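Local coordinates for TIGR00725 family protein (Thermotoga maritima, PDB 1RCU) that is of unknown function but belongs to the SLOG group of Rossmann-like proteins, whose members probably bind nucleotides or related small ligands, at residues K25-G30 against R117-V122; R52-K57 against E184-I189; Y59-G64 against G82-I87; G127-A132 against G152-R157; I146-T151 against H177-V182. All coordinates share one frame; numbering follows the deposited sequence.

Interaction 1: K25-G30 against R117-V122; sequences KVVVVG and RNADVV
Lys-25 and Asp-120 hold each other through two hydrogen bonds. The backbone N of Lys-25 gives a nearly straight bond to Asp-120 OD2 (2.8 Å, 170° at the hydrogen), arriving on the anti side of that oxygen and 20° out of the carboxylate plane. In return, Asp-120 N reaches Lys-25 O at 2.9 Å. Two residues past Lys-25, Val-27 N bonds to Val-121 O at 2.9 Å, and here the strands become a parallel pair. Beside that bond Val-122 CA points a C-H at Val-27 O, 3.2 Å away.

The side chain of Lys-25 runs extended beyond CG and brings NZ to Asn-118 OD1 at 3.3 Å, a weak bond. The stronger partners belong to the second subunit: its Ala-101 O takes NZ, and its Lys-103 N supplies Asn-118 OD1.

This is the centre of a doubly wound parallel sheet, where the first strand, 25-30, lies beside 121-125 and the connections depart to opposite faces. Helix 44-56 packs on Val-26 and Val-28; helix 129-140 packs on Val-29 and Val-122.

Apolar contacts follow the same division. Val-26 and Val-121 lie side by side and point the same way, CG1 of Val-26 to CG1 of Val-121 at 3.7 Å. On the other face Val-27 turns CG1 anti to its backbone N (chi1 159°), which leaves CG2 beside that N and against Ala-119 CB at a short 3.3 Å. Further along, Val-29 CG2 meets Val-122 CG1 at 4.2 Å.

Interaction 2: R52-K57 against E184-I189; sequences RTLAKK and EAVQII
Two helices lying on one face of the parallel sheet, 44-56 and 182-190, meet here through Val-186, which projects toward Thr-53, Leu-54 and Lys-57. The short helical segments run in roughly the same direction, 35° apart, with axes 10.8 Å from each other at closest approach. That spacing is wide enough for side chains to do all the touching; no hydrogen bond crosses the gap, and only 165 Å² is buried.

Val-186 divides its two methyls between neighbours. CG2, beside the backbone N, reaches Thr-53 CG2 at 3.5 Å, while CG1, anti to that N (chi1 -174°), lies 3.9 Å from Lys-57 CG. Both pairs meet at a slant. Thr-53 presents its methyl and not its hydroxyl because OG1 is turned back along its own helix, where it hydrogen-bonds to Glu-49 O. Lys-57 offers only the aliphatic part of its chain, which bends at chi2 (-56°) and ends in exposed surroundings.

Nearer the sheet, Leu-54 CD2 approaches Ile-189 CD1 at 4.2 Å and Val-186 CG2 at 4.5 Å, looser contacts than the Thr-53 pair. Tyr-59 also touches Leu-54, Val-186 and Ile-189, and helps fill the angle between the helices. The apolar side chains continue down to the strands: Leu-54 rests on Val-26 and Val-28, Ile-189 on Ile-146. Two near-parallel helices on one face of a parallel sheet, as here, form one outer layer of the three-layer alpha-beta-alpha sandwich of a Rossmann-like domain.

Interaction 3: Y59-G64 against G82-I87; sequences YLVFNG and GTVVGI
Phe-62 and Val-85 sit side by side on neighbouring parallel strands, joined through helix 68-79 in a beta-alpha-beta unit of the Rossmann-like sheet. The ring of Phe-62, with CG beside the backbone N (chi1 -78°), lies along the sheet so that Val-85 CB stands over one face, 4.1 Å from the ring centroid, in a CH-pi contact. Ile-87 CD1 comes to the ring's edge, 4.2 Å from Phe-62 CD2. Leu-115 of helix 108-116 and Val-27 also touch this ring.

Asn-63 points to the other face. Its CG is wedged between backbone N and carbonyl carbon (chi1 61°), which folds the amide back over the strands and brings ND2 to 3.3 Å from Val-84 CG2. Both ends of the amide are held: ND2 bonds to Ser-74 OG of the connecting helix, OD1 to Gly-65 N, so its rotation is probably fixed. Gly-86, opposite Asn-63, has no side chain to compete for that side. Lower on the same face Val-61 CG1 touches Val-84 CG2 at 4.0 Å. Toward the strand start, Leu-60 CD1 meets Thr-83 CB at 3.7 Å.

The backbone ladder runs through Val-61 and Asn-63, each giving its N and lending its O. Val-61 O takes Val-85 N at 2.7 Å, and Asn-63 O receives Ile-87 N at 3.0 Å with 168° at the hydrogen.

Interaction 4: G127-A132 against G152-R157; sequences GEIGTA and GGWTDR
Trp-154 lays its indole over the methyl of Ala-132, whose CB stands 3.5 Å from the centroid of the five-membered ring and only 9° off the normal, a close CH-pi contact. On the opposite face the guanidinium of Arg-157 approaches edge-first, with NH1 3.2 Å above the ring plane and toward the rim, so the indole is held from both sides. Trp-154 CD1 also comes within 3.5 Å of Glu-128 O, which approaches obliquely. The backbone adds a bond: Trp-154 N reaches Gly-127 O at 2.9 Å. NE1 is used by Leu-168 O of the third subunit. An alanine in place of Trp-154 would probably open a gap above Ala-132 and leave that neighbouring carbonyl without its donor.

Gly-153 lets the segments come close, since a CB there would run into Gly-127 O; Gly-127 is required by its own turn, where a CB would collide with Thr-131 CB. Glu-128 takes the N-cap position of helix 129-140, and its OE1 accepts a bond from Asn-170 N of the third subunit. The run from Gly-126 to Thr-131, turning from strand into helix, reads GGxxGT, one residue longer than, but probably equivalent to, the GGxGT motif of LOG-type Rossmann-like proteins.

Interaction 5: I146-T151 against H177-V182; sequences ILLRGT and HQAWTV
Arg-149 lies across the indole of Trp-180 and meets it twice. Its CB sits over the centre of the six-membered ring, 3.3 Å from the centroid and 6° off the normal, a CH-pi contact. The chain then bends at chi2 and again at chi3, which carries the guanidinium back over the benzo edge. There Trp-180 CZ2 lies 3.7 Å above one guanidinium face, with the two planes inclined by 40°.

Toward Gln-178 the guanidinium and amide planes are nearly parallel, 13° apart, but offset, so NE meets Gln-178 OE1 from a tilt, at 2.6 Å. NH2 adds a weak bond to the same oxygen. NH1 turns instead to a salt bridge with Asp-156.

Behind this cluster the parallel strands are tied by Leu-147 N to His-177 O (2.8 Å), Ala-179 N to Leu-147 O, and Arg-149 N to Ala-179 O. Toward helix 182-190, Ile-146 CG2 touches Ala-179 CB at 4.0 Å. After Leu-148 the chain reverses in a type II turn, with Gly-150 at its positive-phi position.

Cutting Arg-149 back to an alanine would probably leave Gln-178 OE1 without its donors, cost Asp-156 its salt-bridge partner and take the guanidinium away from Trp-180 CZ2, though CB over the ring would stay. With NE and NH2 on an amide oxygen, NH1 on a carboxylate and Trp-180 CZ2 over one face, the guanidinium is likely to be fixed in orientation at this partly exposed sheet edge, its charge probably balanced by Asp-156.

Overall arrangement
Interactions 1, 3 and 5 are three steps across one parallel sheet: strand 25-30 of interaction 1 is hydrogen-bonded to strand 60-63 of interaction 3 (Val-28 N to Phe-62 O, 3.0 Å), and Val-122 O of interaction 1 takes Ile-146 N of interaction 5 at 2.7 Å. Interactions 3 and 5 stand about 19 Å apart between centres. Interaction 2 lies on one face of the sheet, its Leu-54 on Val-26 and its Ile-189 on Ile-146. Interactions 2 and 4 stand about 21 Å apart between centres. Interaction 4 holds the glycine-rich turn, which Thr-131 brings to Gly-30 at the strand end. It is bonded to interaction 5 by Asp-156 OD2 and Arg-149 NH1, 2.5 Å apart. A ligand, if bound, would probably sit near that turn.

Interaction 1: K25-G30 against R117-V122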
# COMPACT_ATOMS: atom_id res chain seq x y z
N LYS A 25 -23.47 2.75 1.81
CA LYS A 25 -22.53 1.68 2.13
C LYS A 25 -22.19 1.56 3.61
O LYS A 25 -21.70 2.51 4.22
CB LYS A 25 -21.23 1.89 1.37
CG LYS A 25 -21.26 1.66 -0.12
CD LYS A 25 -19.83 1.77 -0.64
CE LYS A 25 -19.73 1.60 -2.16
NZ LYS A 25 -18.31 1.63 -2.66
N VAL A 26 -22.43 0.39 4.20
CA VAL A 26 -22.05 0.21 5.60
C VAL A 26 -21.00 -0.89 5.68
O VAL A 26 -21.12 -1.96 5.07
CB VAL A 26 -23.25 -0.10 6.55
CG1 VAL A 26 -24.50 0.58 6.05
CG2 VAL A 26 -23.44 -1.59 6.72
N VAL A 27 -19.95 -0.60 6.43
CA VAL A 27 -18.86 -1.53 6.63
C VAL A 27 -19.06 -2.15 8.01
O VAL A 27 -19.34 -1.44 8.98
CB VAL A 27 -17.50 -0.77 6.57
CG1 VAL A 27 -16.41 -1.56 7.27
CG2 VAL A 27 -17.11 -0.48 5.11
N VAL A 28 -18.98 -3.48 8.10
CA VAL A 28 -19.13 -4.14 9.39
C VAL A 28 -17.83 -4.88 9.68
O VAL A 28 -17.27 -5.56 8.81
CB VAL A 28 -20.35 -5.13 9.46
CG1 VAL A 28 -21.61 -4.44 8.94
CG2 VAL A 28 -20.07 -6.38 8.66
N VAL A 29 -17.33 -4.71 10.90
CA VAL A 29 -16.10 -5.34 11.34
C VAL A 29 -16.35 -6.12 12.63
O VAL A 29 -17.28 -5.83 13.38
CB VAL A 29 -14.99 -4.27 11.58
CG1 VAL A 29 -14.75 -3.48 10.31
CG2 VAL A 29 -15.39 -3.34 12.70
N GLY A 30 -15.51 -7.12 12.89
CA GLY A 30 -15.66 -7.93 14.09
C GLY A 30 -14.71 -9.11 14.14
O GLY A 30 -13.84 -9.24 13.30
N ARG A 117 -12.36 2.97 3.50
CA ARG A 117 -12.62 3.99 2.50
C ARG A 117 -13.96 3.73 1.86
O ARG A 117 -14.54 4.61 1.23
CB ARG A 117 -11.54 3.98 1.42
CG ARG A 117 -10.11 4.21 1.89
CD ARG A 117 -9.92 5.64 2.35
NE ARG A 117 -8.55 5.93 2.72
CZ ARG A 117 -8.14 7.14 3.13
NH1 ARG A 117 -9.01 8.14 3.21
NH2 ARG A 117 -6.88 7.34 3.48
N ASN A 118 -14.45 2.51 2.00
CA ASN A 118 -15.72 2.16 1.39
C ASN A 118 -16.89 2.27 2.36
O ASN A 118 -17.91 1.62 2.16
CB ASN A 118 -15.66 0.75 0.81
CG ASN A 118 -14.79 0.67 -0.42
OD1 ASN A 118 -15.23 1.01 -1.53
ND2 ASN A 118 -13.54 0.25 -0.24
N ALA A 119 -16.75 3.10 3.38
CA ALA A 119 -17.82 3.22 4.35
C ALA A 119 -18.43 4.60 4.53
O ALA A 119 -17.74 5.61 4.51
CB ALA A 119 -17.34 2.71 5.72
N ASP A 120 -19.75 4.61 4.70
CA ASP A 120 -20.47 5.84 5.00
C ASP A 120 -20.67 5.74 6.50
O ASP A 120 -20.90 6.74 7.19
CB ASP A 120 -21.83 5.88 4.33
CG ASP A 120 -21.73 6.07 2.83
OD1 ASP A 120 -20.96 6.96 2.41
OD2 ASP A 120 -22.41 5.35 2.07
N VAL A 121 -20.59 4.50 7.00
CA VAL A 121 -20.74 4.22 8.41
C VAL A 121 -20.20 2.83 8.73
O VAL A 121 -20.30 1.92 7.91
CB VAL A 121 -22.23 4.31 8.85
CG1 VAL A 121 -23.05 3.23 8.19
CG2 VAL A 121 -22.32 4.21 10.37
N VAL A 122 -19.61 2.69 9.91
CA VAL A 122 -19.04 1.42 10.36
C VAL A 122 -19.78 0.85 11.57
O VAL A 122 -20.05 1.57 12.54
CB VAL A 122 -17.56 1.59 10.75
CG1 VAL A 122 -16.98 0.27 11.26
CG2 VAL A 122 -16.77 2.11 9.55

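Interaction 2: R52-K57 against E184-I189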
# COMPACT_ATOMS: atom_id res chain seq x y z
N ARG A 52 -29.22 -9.49 7.67
CA ARG A 52 -30.52 -9.52 7.02
C ARG A 52 -31.15 -8.14 7.00
O ARG A 52 -31.66 -7.68 5.98
CB ARG A 52 -31.42 -10.50 7.76
CG ARG A 52 -30.91 -11.92 7.82
CD ARG A 52 -32.04 -12.81 8.21
NE ARG A 52 -31.66 -14.21 8.36
CZ ARG A 52 -31.58 -14.84 9.53
NH1 ARG A 52 -31.85 -14.20 10.65
NH2 ARG A 52 -31.27 -16.13 9.56
N THR A 53 -31.11 -7.47 8.15
CA THR A 53 -31.69 -6.15 8.27
C THR A 53 -31.03 -5.14 7.33
O THR A 53 -31.72 -4.29 6.76
CB THR A 53 -31.56 -5.62 9.69
OG1 THR A 53 -32.13 -6.57 10.59
CG2 THR A 53 -32.30 -4.28 9.82
N LEU A 54 -29.72 -5.24 7.16
CA LEU A 54 -29.03 -4.30 6.28
C LEU A 54 -29.49 -4.55 4.86
O LEU A 54 -29.76 -3.61 4.11
CB LEU A 54 -27.51 -4.47 6.38
CG LEU A 54 -26.94 -4.02 7.73
CD1 LEU A 54 -25.45 -4.27 7.79
CD2 LEU A 54 -27.24 -2.56 7.93
N ALA A 55 -29.59 -5.82 4.49
CA ALA A 55 -30.03 -6.20 3.16
C ALA A 55 -31.45 -5.70 2.93
O ALA A 55 -31.72 -5.06 1.92
CB ALA A 55 -29.97 -7.73 2.97
N LYS A 56 -32.36 -5.98 3.87
CA LYS A 56 -33.76 -5.57 3.73
C LYS A 56 -33.90 -4.06 3.55
O LYS A 56 -34.77 -3.60 2.82
CB LYS A 56 -34.61 -6.04 4.93
CG LYS A 56 -34.61 -7.55 5.16
CD LYS A 56 -35.50 -7.93 6.34
CE LYS A 56 -35.18 -9.33 6.91
NZ LYS A 56 -35.98 -10.48 6.37
N LYS A 57 -33.04 -3.29 4.22
CA LYS A 57 -33.10 -1.84 4.13
C LYS A 57 -32.42 -1.32 2.87
O LYS A 57 -32.41 -0.12 2.63
CB LYS A 57 -32.46 -1.17 5.36
CG LYS A 57 -33.17 -1.42 6.68
CD LYS A 57 -34.64 -1.02 6.63
CE LYS A 57 -35.28 -1.16 8.02
NZ LYS A 57 -36.74 -0.86 8.02
N GLU A 184 -31.73 -0.98 16.98
CA GLU A 184 -31.24 0.32 17.43
C GLU A 184 -30.13 0.79 16.49
O GLU A 184 -30.09 1.96 16.11
CB GLU A 184 -30.70 0.21 18.86
CG GLU A 184 -30.54 1.55 19.57
CD GLU A 184 -30.05 1.38 21.00
OE1 GLU A 184 -30.37 0.35 21.63
OE2 GLU A 184 -29.37 2.30 21.49
N ALA A 185 -29.25 -0.13 16.10
CA ALA A 185 -28.14 0.16 15.20
C ALA A 185 -28.57 0.74 13.85
O ALA A 185 -28.08 1.79 13.43
CB ALA A 185 -27.31 -1.10 14.97
N VAL A 186 -29.48 0.06 13.16
CA VAL A 186 -29.95 0.53 11.87
C VAL A 186 -30.72 1.83 11.98
O VAL A 186 -30.78 2.63 11.05
CB VAL A 186 -30.87 -0.50 11.22
CG1 VAL A 186 -31.25 -0.08 9.81
CG2 VAL A 186 -30.18 -1.85 11.23
N GLN A 187 -31.30 2.04 13.14
CA GLN A 187 -32.06 3.24 13.42
C GLN A 187 -31.11 4.44 13.41
O GLN A 187 -31.42 5.50 12.87
CB GLN A 187 -32.72 3.07 14.77
CG GLN A 187 -33.72 4.09 15.16
CD GLN A 187 -34.35 3.75 16.50
OE1 GLN A 187 -34.91 2.67 16.68
NE2 GLN A 187 -34.24 4.68 17.45
N ILE A 188 -29.94 4.25 14.01
CA ILE A 188 -28.92 5.28 14.08
C ILE A 188 -28.35 5.57 12.68
O ILE A 188 -28.08 6.73 12.34
CB ILE A 188 -27.79 4.82 15.03
CG1 ILE A 188 -28.34 4.70 16.45
CG2 ILE A 188 -26.65 5.80 15.03
CD1 ILE A 188 -27.40 4.01 17.41
N ILE A 189 -28.19 4.54 11.86
CA ILE A 189 -27.68 4.71 10.50
C ILE A 189 -28.67 5.55 9.70
O ILE A 189 -28.27 6.44 8.96
CB ILE A 189 -27.52 3.36 9.77
CG1 ILE A 189 -26.48 2.49 10.48
CG2 ILE A 189 -27.11 3.60 8.32
CD1 ILE A 189 -26.40 1.05 9.97

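Interaction 3: Y59-G64 against G82-I87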
# COMPACT_ATOMS: atom_id res chain seq x y z
N TYR A 59 -29.06 -1.47 2.03
CA TYR A 59 -27.68 -0.99 2.15
C TYR A 59 -26.70 -1.97 1.49
O TYR A 59 -26.92 -3.19 1.49
CB TYR A 59 -27.26 -0.83 3.63
CG TYR A 59 -28.11 0.13 4.43
CD1 TYR A 59 -28.23 1.47 4.05
CD2 TYR A 59 -28.78 -0.30 5.57
CE1 TYR A 59 -29.02 2.36 4.79
CE2 TYR A 59 -29.57 0.59 6.33
CZ TYR A 59 -29.68 1.91 5.92
OH TYR A 59 -30.46 2.78 6.67
N LEU A 60 -25.62 -1.43 0.93
CA LEU A 60 -24.58 -2.23 0.31
C LEU A 60 -23.58 -2.56 1.43
O LEU A 60 -23.00 -1.66 2.02
CB LEU A 60 -23.90 -1.44 -0.81
CG LEU A 60 -22.81 -2.16 -1.58
CD1 LEU A 60 -23.32 -3.50 -2.08
CD2 LEU A 60 -22.35 -1.28 -2.72
N VAL A 61 -23.37 -3.85 1.71
CA VAL A 61 -22.48 -4.25 2.79
C VAL A 61 -21.05 -4.64 2.41
O VAL A 61 -20.82 -5.39 1.46
CB VAL A 61 -23.13 -5.38 3.64
CG1 VAL A 61 -22.26 -5.70 4.86
CG2 VAL A 61 -24.53 -4.95 4.10
N PHE A 62 -20.09 -4.11 3.16
CA PHE A 62 -18.66 -4.40 2.98
C PHE A 62 -18.07 -4.94 4.27
O PHE A 62 -18.45 -4.50 5.36
CB PHE A 62 -17.86 -3.13 2.66
CG PHE A 62 -17.99 -2.65 1.26
CD1 PHE A 62 -19.18 -2.09 0.82
CD2 PHE A 62 -16.92 -2.77 0.38
CE1 PHE A 62 -19.30 -1.64 -0.49
CE2 PHE A 62 -17.03 -2.32 -0.94
CZ PHE A 62 -18.22 -1.75 -1.38
N ASN A 63 -17.13 -5.88 4.14
CA ASN A 63 -16.45 -6.44 5.29
C ASN A 63 -15.10 -7.04 4.89
O ASN A 63 -14.81 -7.17 3.70
CB ASN A 63 -17.33 -7.50 5.99
CG ASN A 63 -17.68 -8.66 5.10
OD1 ASN A 63 -16.81 -9.31 4.52
ND2 ASN A 63 -18.97 -8.94 4.99
N GLY A 64 -14.29 -7.39 5.89
CA GLY A 64 -12.98 -7.96 5.66
C GLY A 64 -12.92 -9.30 4.95
O GLY A 64 -11.84 -9.88 4.84
N GLY A 82 -29.47 -9.48 -0.35
CA GLY A 82 -28.73 -8.25 -0.48
C GLY A 82 -27.36 -8.54 -1.06
O GLY A 82 -27.02 -9.70 -1.29
N THR A 83 -26.59 -7.50 -1.32
CA THR A 83 -25.25 -7.66 -1.87
C THR A 83 -24.22 -7.36 -0.79
O THR A 83 -24.35 -6.38 -0.06
CB THR A 83 -24.96 -6.70 -3.03
OG1 THR A 83 -25.91 -6.91 -4.08
CG2 THR A 83 -23.54 -6.94 -3.59
N VAL A 84 -23.20 -8.20 -0.70
CA VAL A 84 -22.15 -7.99 0.28
C VAL A 84 -20.81 -8.22 -0.41
O VAL A 84 -20.56 -9.24 -1.05
CB VAL A 84 -22.34 -8.92 1.52
CG1 VAL A 84 -22.52 -10.33 1.09
CG2 VAL A 84 -21.15 -8.78 2.49
N VAL A 85 -19.94 -7.22 -0.28
CA VAL A 85 -18.63 -7.24 -0.91
C VAL A 85 -17.50 -7.41 0.09
O VAL A 85 -17.44 -6.69 1.09
CB VAL A 85 -18.42 -5.94 -1.70
CG1 VAL A 85 -16.98 -5.87 -2.23
CG2 VAL A 85 -19.43 -5.85 -2.83
N GLY A 86 -16.60 -8.34 -0.20
CA GLY A 86 -15.47 -8.59 0.67
C GLY A 86 -14.16 -8.03 0.17
O GLY A 86 -13.83 -8.14 -1.01
N ILE A 87 -13.41 -7.40 1.07
CA ILE A 87 -12.10 -6.82 0.75
C ILE A 87 -11.15 -7.77 1.46
O ILE A 87 -11.07 -7.79 2.68
CB ILE A 87 -11.94 -5.41 1.35
CG1 ILE A 87 -13.10 -4.51 0.90
CG2 ILE A 87 -10.63 -4.79 0.91
CD1 ILE A 87 -13.04 -4.09 -0.54

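Interaction 4: G127-A132 against G152-R157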
# COMPACT_ATOMS: atom_id res chain seq x y z
N GLY A 127 -14.71 -8.55 18.34
CA GLY A 127 -13.42 -8.20 17.78
C GLY A 127 -12.18 -8.14 18.65
O GLY A 127 -12.21 -7.78 19.84
N GLU A 128 -11.06 -8.51 18.02
CA GLU A 128 -9.77 -8.47 18.66
C GLU A 128 -9.01 -7.26 18.11
O GLU A 128 -9.61 -6.31 17.61
CB GLU A 128 -8.99 -9.78 18.42
CG GLU A 128 -9.59 -11.03 19.09
CD GLU A 128 -9.72 -10.91 20.62
OE1 GLU A 128 -9.00 -10.10 21.25
OE2 GLU A 128 -10.55 -11.64 21.19
N ILE A 129 -7.68 -7.30 18.19
CA ILE A 129 -6.89 -6.15 17.76
C ILE A 129 -7.24 -5.58 16.39
O ILE A 129 -7.29 -4.36 16.21
CB ILE A 129 -5.38 -6.45 17.87
CG1 ILE A 129 -4.62 -5.14 17.91
CG2 ILE A 129 -4.91 -7.31 16.72
CD1 ILE A 129 -4.89 -4.33 19.18
N GLY A 130 -7.51 -6.45 15.43
CA GLY A 130 -7.85 -5.97 14.10
C GLY A 130 -9.05 -5.03 14.10
O GLY A 130 -9.05 -3.96 13.48
N THR A 131 -10.09 -5.45 14.80
CA THR A 131 -11.32 -4.68 14.88
C THR A 131 -11.07 -3.36 15.61
O THR A 131 -11.71 -2.33 15.32
CB THR A 131 -12.41 -5.52 15.59
OG1 THR A 131 -12.64 -6.72 14.84
CG2 THR A 131 -13.71 -4.74 15.70
N ALA A 132 -10.13 -3.38 16.55
CA ALA A 132 -9.79 -2.19 17.31
C ALA A 132 -9.12 -1.17 16.40
O ALA A 132 -9.43 0.02 16.44
CB ALA A 132 -8.87 -2.57 18.46
N GLY A 152 -19.20 -7.90 23.35
CA GLY A 152 -17.85 -8.11 23.83
C GLY A 152 -16.68 -7.65 22.98
O GLY A 152 -16.83 -6.86 22.03
N GLY A 153 -15.49 -8.14 23.35
CA GLY A 153 -14.26 -7.81 22.64
C GLY A 153 -13.92 -6.33 22.73
O GLY A 153 -14.17 -5.70 23.75
N TRP A 154 -13.37 -5.77 21.66
CA TRP A 154 -13.03 -4.36 21.66
C TRP A 154 -14.23 -3.44 21.47
O TRP A 154 -14.16 -2.24 21.78
CB TRP A 154 -11.98 -4.08 20.59
CG TRP A 154 -10.59 -4.15 21.11
CD1 TRP A 154 -9.70 -5.16 20.95
CD2 TRP A 154 -9.93 -3.14 21.86
NE1 TRP A 154 -8.51 -4.85 21.55
CE2 TRP A 154 -8.62 -3.61 22.12
CE3 TRP A 154 -10.31 -1.88 22.34
CZ2 TRP A 154 -7.68 -2.85 22.84
CZ3 TRP A 154 -9.38 -1.13 23.06
CH2 TRP A 154 -8.08 -1.62 23.30
N THR A 155 -15.34 -3.98 20.97
CA THR A 155 -16.52 -3.15 20.74
C THR A 155 -17.00 -2.62 22.08
O THR A 155 -17.43 -1.47 22.18
CB THR A 155 -17.64 -3.94 20.03
OG1 THR A 155 -17.16 -4.41 18.76
CG2 THR A 155 -18.85 -3.06 19.79
N ASP A 156 -16.90 -3.44 23.11
CA ASP A 156 -17.32 -3.02 24.44
C ASP A 156 -16.16 -2.36 25.17
O ASP A 156 -16.34 -1.35 25.85
CB ASP A 156 -17.83 -4.22 25.25
CG ASP A 156 -19.27 -4.61 24.89
OD1 ASP A 156 -19.63 -5.79 25.07
OD2 ASP A 156 -20.05 -3.73 24.45
N ARG A 157 -14.97 -2.92 25.02
CA ARG A 157 -13.79 -2.38 25.68
C ARG A 157 -13.50 -0.91 25.31
O ARG A 157 -13.15 -0.11 26.18
CB ARG A 157 -12.57 -3.26 25.36
CG ARG A 157 -11.34 -2.92 26.19
CD ARG A 157 -10.16 -3.85 25.94
NE ARG A 157 -10.48 -5.24 26.22
CZ ARG A 157 -10.68 -6.16 25.28
NH1 ARG A 157 -10.58 -5.84 24.01
NH2 ARG A 157 -10.99 -7.40 25.63

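Interaction 5: I146-T151 against H177-V182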
# COMPACT_ATOMS: atom_id res chain seq x y z
N ILE A 146 -20.71 2.81 14.79
CA ILE A 146 -21.77 2.41 15.68
C ILE A 146 -21.30 1.12 16.34
O ILE A 146 -21.10 0.11 15.67
CB ILE A 146 -23.08 2.14 14.92
CG1 ILE A 146 -23.52 3.43 14.22
CG2 ILE A 146 -24.16 1.63 15.91
CD1 ILE A 146 -24.68 3.24 13.26
N LEU A 147 -21.10 1.16 17.65
CA LEU A 147 -20.65 -0.01 18.39
C LEU A 147 -21.90 -0.77 18.78
O LEU A 147 -22.85 -0.19 19.32
CB LEU A 147 -19.89 0.39 19.68
CG LEU A 147 -18.75 1.43 19.64
CD1 LEU A 147 -18.25 1.72 21.06
CD2 LEU A 147 -17.60 0.91 18.78
N LEU A 148 -21.92 -2.07 18.49
CA LEU A 148 -23.07 -2.88 18.86
C LEU A 148 -22.66 -3.49 20.20
O LEU A 148 -21.99 -4.51 20.25
CB LEU A 148 -23.32 -3.96 17.80
CG LEU A 148 -24.69 -4.63 17.84
CD1 LEU A 148 -25.82 -3.59 17.83
CD2 LEU A 148 -24.81 -5.56 16.66
N ARG A 149 -23.05 -2.81 21.27
CA ARG A 149 -22.71 -3.22 22.63
C ARG A 149 -23.23 -4.57 23.08
O ARG A 149 -24.19 -5.10 22.52
CB ARG A 149 -23.19 -2.14 23.60
CG ARG A 149 -22.77 -0.77 23.14
CD ARG A 149 -21.27 -0.61 23.20
NE ARG A 149 -20.94 0.11 24.42
CZ ARG A 149 -20.78 -0.46 25.60
NH1 ARG A 149 -20.89 -1.77 25.74
NH2 ARG A 149 -20.55 0.30 26.64
N GLY A 150 -22.59 -5.12 24.10
CA GLY A 150 -23.00 -6.41 24.62
C GLY A 150 -22.37 -7.54 23.85
O GLY A 150 -22.43 -8.68 24.27
N THR A 151 -21.73 -7.23 22.72
CA THR A 151 -21.11 -8.25 21.88
C THR A 151 -19.66 -8.53 22.27
O THR A 151 -18.96 -9.29 21.59
CB THR A 151 -21.16 -7.84 20.40
OG1 THR A 151 -20.40 -6.63 20.20
CG2 THR A 151 -22.61 -7.60 19.98
N HIS A 177 -21.03 6.24 17.93
CA HIS A 177 -22.33 5.88 18.47
C HIS A 177 -22.32 4.50 19.14
O HIS A 177 -21.46 3.65 18.87
CB HIS A 177 -23.38 5.90 17.35
CG HIS A 177 -23.47 7.21 16.64
ND1 HIS A 177 -22.52 7.63 15.72
CD2 HIS A 177 -24.38 8.22 16.72
CE1 HIS A 177 -22.84 8.83 15.28
NE2 HIS A 177 -23.96 9.21 15.87
N GLN A 178 -23.30 4.29 20.01
CA GLN A 178 -23.48 3.03 20.73
C GLN A 178 -24.93 2.58 20.57
O GLN A 178 -25.86 3.40 20.61
CB GLN A 178 -23.18 3.22 22.22
CG GLN A 178 -21.73 3.50 22.51
CD GLN A 178 -21.43 3.60 23.99
OE1 GLN A 178 -21.61 2.64 24.74
NE2 GLN A 178 -20.95 4.76 24.42
N ALA A 179 -25.12 1.28 20.37
CA ALA A 179 -26.45 0.69 20.23
C ALA A 179 -26.41 -0.67 20.92
O ALA A 179 -25.40 -1.35 20.91
CB ALA A 179 -26.79 0.52 18.74
N TRP A 180 -27.52 -1.06 21.54
CA TRP A 180 -27.56 -2.34 22.23
C TRP A 180 -28.44 -3.33 21.51
O TRP A 180 -28.73 -4.40 22.03
CB TRP A 180 -28.07 -2.17 23.66
CG TRP A 180 -27.13 -1.39 24.50
CD1 TRP A 180 -26.99 -0.02 24.54
CD2 TRP A 180 -26.15 -1.92 25.37
NE1 TRP A 180 -25.97 0.32 25.40
CE2 TRP A 180 -25.44 -0.83 25.92
CE3 TRP A 180 -25.79 -3.22 25.75
CZ2 TRP A 180 -24.39 -1.01 26.83
CZ3 TRP A 180 -24.74 -3.40 26.66
CH2 TRP A 180 -24.06 -2.30 27.19
N THR A 181 -28.83 -3.00 20.29
CA THR A 181 -29.71 -3.86 19.54
C THR A 181 -29.54 -3.61 18.06
O THR A 181 -29.22 -2.50 17.66
CB THR A 181 -31.16 -3.58 19.98
OG1 THR A 181 -31.65 -4.69 20.72
CG2 THR A 181 -32.06 -3.32 18.81
N VAL A 182 -29.75 -4.64 17.24
CA VAL A 182 -29.62 -4.46 15.80
C VAL A 182 -30.61 -3.39 15.35
O VAL A 182 -30.25 -2.48 14.58
CB VAL A 182 -29.90 -5.77 15.02
CG1 VAL A 182 -29.74 -5.54 13.53
CG2 VAL A 182 -28.95 -6.85 15.49